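Local coordinates for putative acetyl/propionyl-CoA carboxylase, alpha subunit (Methylibium petroleiphilum, PDB 2O1Q), which binds zinc in a cupin-like fold and is possibly an acetylacetone dioxygenase, its true activity being uncertain, at residues G29-K34 / A53-A58; T46-C51 / A110-M115. One frame throughout, in Å; residues are numbered along the deposited sequence.

In the fold
Contact 1 and contact 2 lie side by side in one cupin-like domain, their centres about 9 Å apart, and their segments alternate along the chain: 29-34, 46-51, 53-58, 110-115. Strands 32-39, 44-51 and 110-118 are successive neighbours in one antiparallel sheet. Contact 2 is a strand pairing inside that sheet, whereas contact 1 joins the loop leading into strand 32-39 to strand 55-62 of the other main sheet. A salt bridge from R32 NH2 to D50 OD2 (2.9 Å) ties the two together. F57 and M115 bring both contacts close to the bound zinc, held by H60, H62 and H102, so both probably contribute to the wall of the metal pocket inside the cupin-like fold.

Contact 1. Residues G29-K34 / A53-A58; sequences GGIRWK and AGSSFA
I31 carries this contact, resting its delta methyl on the F57 ring while its CG1 lies against S55. I31 CD1 sits almost exactly above the centre of the F57 ring, 3.7 Å from the centroid and only 12° off the ring normal, a clean CH-pi contact over one face. The two side chains cross at about a right angle, and CG2 adds a looser touch at the ring's far end. Two torsions bring the methyl there: CG1 lies anti to the carbonyl carbon (chi1 -63°), and the extended chi2 carries CD1 out over the ring. On its way I31 CG1 passes S55 OG at 3.6 Å, and I31 CD1 also approaches the backbone carbonyl S56 O at 3.6 Å. These are van der Waals contacts; the S55 hydroxyl is hydrogen-bonded to P52 O.

At the loop end of the contact, G29 packs by its backbone, G29 O lying 3.8 Å from S55 CB. A CB on G29 would probably collide with S55 CA, and the positive phi (96°) already suits a residue with no side chain. One water bridges the two loops, donating to G29 O at 2.9 Å and to A53 O at 2.8 Å.

F22 meets the F57 ring edge-to-face, and the zinc and an acetate, probably from the crystallisation liquor, lie close by. No direct hydrogen bond joins the two segments. The direct contact is by van der Waals packing, largely of an aliphatic chain with its terminal methyl set over an aromatic face, and a water joins the two loops at the exposed end; the chain thus packs behind a ring that borders the metal pocket.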
loop_
_atom_site.group_PDB
_atom_site.type_symbol
_atom_site.label_atom_id
_atom_site.label_comp_id
_atom_site.label_asym_id
_atom_site.label_seq_id
_atom_site.Cartn_x
_atom_site.Cartn_y
_atom_site.Cartn_z
ATOM N N GLY A 29 -0.328 27.039 18.037
ATOM C CA GLY A 29 0.739 27.916 17.664
ATOM C C GLY A 29 0.649 28.454 16.302
ATOM O O GLY A 29 1.593 29.085 15.844
ATOM N N GLY A 30 -0.464 28.207 15.615
ATOM C CA GLY A 30 -0.679 28.876 14.348
ATOM C C GLY A 30 -0.275 28.137 13.085
ATOM O O GLY A 30 0.041 28.760 12.039
ATOM N N ILE A 31 -0.326 26.819 13.124
ATOM C CA ILE A 31 0.037 25.993 11.998
ATOM C C ILE A 31 -1.011 26.191 10.881
ATOM O O ILE A 31 -2.229 26.282 11.156
ATOM C CB ILE A 31 0.121 24.496 12.414
ATOM C CG1 ILE A 31 1.249 24.271 13.470
ATOM C CG2 ILE A 31 0.261 23.601 11.173
ATOM C CD1 ILE A 31 1.573 22.800 13.861
ATOM N N ARG A 32 -0.517 26.248 9.648
ATOM C CA ARG A 32 -1.326 26.348 8.434
ATOM C C ARG A 32 -0.930 25.196 7.540
ATOM O O ARG A 32 0.144 24.561 7.708
ATOM C CB ARG A 32 -1.140 27.686 7.729
ATOM C CG ARG A 32 -1.697 28.839 8.546
ATOM C CD ARG A 32 -1.554 30.162 7.831
ATOM N NE ARG A 32 -0.198 30.387 7.318
ATOM C CZ ARG A 32 0.132 31.262 6.369
ATOM N NH1 ARG A 32 -0.757 32.001 5.768
ATOM N NH2 ARG A 32 1.368 31.341 5.945
ATOM N N TRP A 33 -1.790 24.900 6.575
ATOM C CA TRP A 33 -1.596 23.724 5.727
ATOM C C TRP A 33 -2.179 23.950 4.341
ATOM O O TRP A 33 -3.027 24.822 4.188
ATOM C CB TRP A 33 -2.137 22.470 6.403
ATOM C CG TRP A 33 -3.598 22.253 6.396
ATOM C CD1 TRP A 33 -4.556 23.146 6.670
ATOM C CD2 TRP A 33 -4.267 21.017 6.129
ATOM N NE1 TRP A 33 -5.781 22.557 6.641
ATOM C CE2 TRP A 33 -5.635 21.253 6.250
ATOM C CE3 TRP A 33 -3.834 19.742 5.774
ATOM C CZ2 TRP A 33 -6.587 20.251 6.056
ATOM C CZ3 TRP A 33 -4.773 18.756 5.581
ATOM C CH2 TRP A 33 -6.131 19.030 5.696
ATOM N N LYS A 34 -1.784 23.070 3.399
ATOM C CA LYS A 34 -2.430 22.887 2.071
ATOM C C LYS A 34 -2.514 21.388 1.948
ATOM O O LYS A 34 -1.487 20.705 1.995
ATOM C CB LYS A 34 -1.600 23.475 0.958
ATOM C CG LYS A 34 -1.357 24.968 1.146
ATOM C CD LYS A 34 -0.512 25.539 0.015
ATOM C CE LYS A 34 -0.183 26.980 0.285
ATOM N NZ LYS A 34 0.505 27.645 -0.869
ATOM N N ALA A 53 7.371 29.196 14.568
ATOM C CA ALA A 53 8.202 28.861 15.724
ATOM C C ALA A 53 7.331 28.756 16.961
ATOM O O ALA A 53 6.442 29.612 17.176
ATOM C CB ALA A 53 9.224 29.935 15.915
ATOM N N GLY A 54 7.536 27.717 17.771
ATOM C CA GLY A 54 6.701 27.514 18.964
ATOM C C GLY A 54 5.481 26.628 18.765
ATOM O O GLY A 54 4.762 26.322 19.722
ATOM N N SER A 55 5.198 26.305 17.521
ATOM C CA SER A 55 4.036 25.486 17.223
ATOM C C SER A 55 4.221 23.961 17.411
ATOM O O SER A 55 5.329 23.456 17.544
ATOM C CB SER A 55 3.468 25.797 15.827
ATOM O OG SER A 55 4.355 25.399 14.821
ATOM N N SER A 56 3.091 23.282 17.497
ATOM C CA SER A 56 3.105 21.876 17.734
ATOM C C SER A 56 1.843 21.189 17.295
ATOM O O SER A 56 0.810 21.826 17.211
ATOM C CB SER A 56 3.382 21.511 19.210
ATOM O OG SER A 56 2.349 22.036 20.077
ATOM N N PHE A 57 1.907 19.867 17.098
ATOM C CA PHE A 57 0.734 19.045 16.894
ATOM C C PHE A 57 0.331 18.253 18.104
ATOM O O PHE A 57 1.189 17.894 18.901
ATOM C CB PHE A 57 1.026 18.067 15.813
ATOM C CG PHE A 57 1.089 18.662 14.459
ATOM C CD1 PHE A 57 -0.052 18.934 13.735
ATOM C CD2 PHE A 57 2.312 18.900 13.873
ATOM C CE1 PHE A 57 0.030 19.434 12.401
ATOM C CE2 PHE A 57 2.419 19.389 12.628
ATOM C CZ PHE A 57 1.271 19.686 11.858
ATOM N N ALA A 58 -0.960 17.985 18.247
ATOM C CA ALA A 58 -1.446 17.222 19.371
ATOM C C ALA A 58 -0.939 15.794 19.287
ATOM O O ALA A 58 -0.628 15.255 18.193
ATOM C CB ALA A 58 -2.960 17.240 19.415
HETATM O O HOH W 1 3.711 29.339 17.772
#

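Contact 2. Residues T46-C51 / A110-M115; sequences TAIFDC and ASEFYM
F49 and F113 face each other across an antiparallel strand pair, where the packing is tightest. Their planes are nearly parallel (14°) but slid apart, with centroids 4.8 Å apart, so the rings barely overlap: F49 CD1 lies over the rim of one F113 face, and F49 CB touches F113 CE1 at 3.5 Å. F113 CG sits between its backbone N and carbonyl carbon (chi1 75°), which swings the ring across toward strand 44-51. At the edge of the F113 ring comes C51 SG, 3.7 Å from F113 CE1, a cysteine sulfur-aromatic contact. A leucine in place of F113 would probably leave the F49 ring and the C51 sulfur without their flat partner and open a gap beside both.

Six backbone hydrogen bonds lace the strands through A47-M115, F49-F113 and C51-S111, the straightest from M115 N to A47 O (2.9 Å, 174° at the hydrogen).

The other face is looser and partly solvent-exposed toward D50 and E112. There I48 CD1 lies 3.7 Å from E112 CD, while the carboxylates turn to other partners, D50 to R32 and E112 to T71. Farther along, T46 CG2 rests against Y114 OH (3.5 Å), where the second subunit adds F69 and Y93.

Strand 32-39 flanks the pair beside 44-51 and strand 66-71 beside 110-118; strand 55-62 faces the aromatic side, with F57 touching F113 and H62 touching M115, modelled as selenomethionine.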
loop_
_atom_site.group_PDB
_atom_site.type_symbol
_atom_site.label_atom_id
_atom_site.label_comp_id
_atom_site.label_asym_id
_atom_site.label_seq_id
_atom_site.Cartn_x
_atom_site.Cartn_y
_atom_site.Cartn_z
ATOM N N THR A 46 -1.595 13.529 1.387
ATOM C CA THR A 46 -0.353 14.253 1.309
ATOM C C THR A 46 -0.688 15.725 1.448
ATOM O O THR A 46 -1.712 16.213 0.884
ATOM C CB THR A 46 0.268 14.014 -0.060
ATOM O OG1 THR A 46 0.467 12.619 -0.285
ATOM C CG2 THR A 46 1.522 14.775 -0.241
ATOM N N ALA A 47 0.120 16.403 2.244
ATOM C CA ALA A 47 -0.118 17.781 2.611
ATOM C C ALA A 47 1.189 18.453 2.869
ATOM O O ALA A 47 2.244 17.762 3.094
ATOM C CB ALA A 47 -1.057 17.839 3.859
ATOM N N ILE A 48 1.168 19.801 2.837
ATOM C CA ILE A 48 2.328 20.615 3.252
ATOM C C ILE A 48 1.869 21.555 4.345
ATOM O O ILE A 48 0.674 21.890 4.426
ATOM C CB ILE A 48 2.997 21.348 2.057
ATOM C CG1 ILE A 48 4.294 21.989 2.463
ATOM C CG2 ILE A 48 1.963 22.254 1.401
ATOM C CD1 ILE A 48 5.211 22.366 1.250
ATOM N N PHE A 49 2.766 21.791 5.287
ATOM C CA PHE A 49 2.509 22.556 6.497
ATOM C C PHE A 49 3.497 23.686 6.672
ATOM O O PHE A 49 4.690 23.524 6.404
ATOM C CB PHE A 49 2.602 21.646 7.715
ATOM C CG PHE A 49 1.651 20.452 7.665
ATOM C CD1 PHE A 49 1.985 19.321 6.966
ATOM C CD2 PHE A 49 0.398 20.499 8.273
ATOM C CE1 PHE A 49 1.146 18.251 6.916
ATOM C CE2 PHE A 49 -0.432 19.421 8.218
ATOM C CZ PHE A 49 -0.083 18.319 7.526
ATOM N N ASP A 50 2.960 24.771 7.190
ATOM C CA ASP A 50 3.693 26.005 7.494
ATOM C C ASP A 50 3.520 26.191 8.988
ATOM O O ASP A 50 2.417 26.427 9.462
ATOM C CB ASP A 50 3.093 27.175 6.730
ATOM C CG ASP A 50 3.823 28.462 6.994
ATOM O OD1 ASP A 50 5.063 28.444 6.933
ATOM O OD2 ASP A 50 3.168 29.465 7.259
ATOM N N CYS A 51 4.613 26.112 9.730
ATOM C CA CYS A 51 4.540 25.975 11.156
ATOM C C CYS A 51 5.363 27.034 11.820
ATOM O O CYS A 51 6.583 27.011 11.730
ATOM C CB CYS A 51 5.065 24.622 11.563
ATOM S SG CYS A 51 4.359 23.167 10.794
ATOM N N ALA A 110 10.528 28.474 12.773
ATOM C CA ALA A 110 9.501 28.554 11.743
ATOM C C ALA A 110 9.910 27.549 10.671
ATOM O O ALA A 110 11.063 27.562 10.209
ATOM C CB ALA A 110 9.445 29.933 11.220
ATOM N N SER A 111 8.960 26.658 10.309
ATOM C CA SER A 111 9.260 25.505 9.468
ATOM C C SER A 111 8.249 25.264 8.371
ATOM O O SER A 111 7.110 25.718 8.424
ATOM C CB SER A 111 9.363 24.269 10.348
ATOM O OG SER A 111 10.362 24.405 11.349
ATOM N N GLU A 112 8.651 24.504 7.376
ATOM C CA GLU A 112 7.757 24.056 6.333
ATOM C C GLU A 112 8.129 22.634 6.088
ATOM O O GLU A 112 9.327 22.316 5.994
ATOM C CB GLU A 112 7.983 24.803 5.036
ATOM C CG GLU A 112 7.019 24.405 3.916
ATOM C CD GLU A 112 7.326 25.120 2.625
ATOM O OE1 GLU A 112 8.316 24.739 1.935
ATOM O OE2 GLU A 112 6.556 26.044 2.309
ATOM N N PHE A 113 7.142 21.756 6.038
ATOM C CA PHE A 113 7.341 20.335 5.717
ATOM C C PHE A 113 6.193 19.776 4.951
ATOM O O PHE A 113 5.015 20.158 5.155
ATOM C CB PHE A 113 7.673 19.444 6.928
ATOM C CG PHE A 113 6.510 19.145 7.806
ATOM C CD1 PHE A 113 6.034 20.093 8.721
ATOM C CD2 PHE A 113 5.837 17.925 7.694
ATOM C CE1 PHE A 113 4.912 19.787 9.510
ATOM C CE2 PHE A 113 4.765 17.637 8.494
ATOM C CZ PHE A 113 4.335 18.580 9.424
ATOM N N TYR A 114 6.581 18.899 4.040
ATOM C CA TYR A 114 5.723 18.123 3.160
ATOM C C TYR A 114 5.689 16.721 3.730
ATOM O O TYR A 114 6.735 16.185 4.122
ATOM C CB TYR A 114 6.361 18.164 1.747
ATOM C CG TYR A 114 5.762 17.231 0.715
ATOM C CD1 TYR A 114 6.171 15.939 0.621
ATOM C CD2 TYR A 114 4.842 17.664 -0.223
ATOM C CE1 TYR A 114 5.713 15.118 -0.362
ATOM C CE2 TYR A 114 4.375 16.836 -1.215
ATOM C CZ TYR A 114 4.780 15.562 -1.271
ATOM O OH TYR A 114 4.383 14.695 -2.251
HETATM N N MSE A 115 4.496 16.139 3.848
HETATM C CA MSE A 115 4.339 14.810 4.355
HETATM C C MSE A 115 3.268 14.041 3.665
HETATM O O MSE A 115 2.185 14.560 3.350
HETATM C CB MSE A 115 4.094 14.831 5.868
HETATM C CG MSE A 115 4.168 13.498 6.502
HETATM SE SE MSE A 115 4.527 13.673 8.435
HETATM C CE MSE A 115 4.615 11.711 8.655
#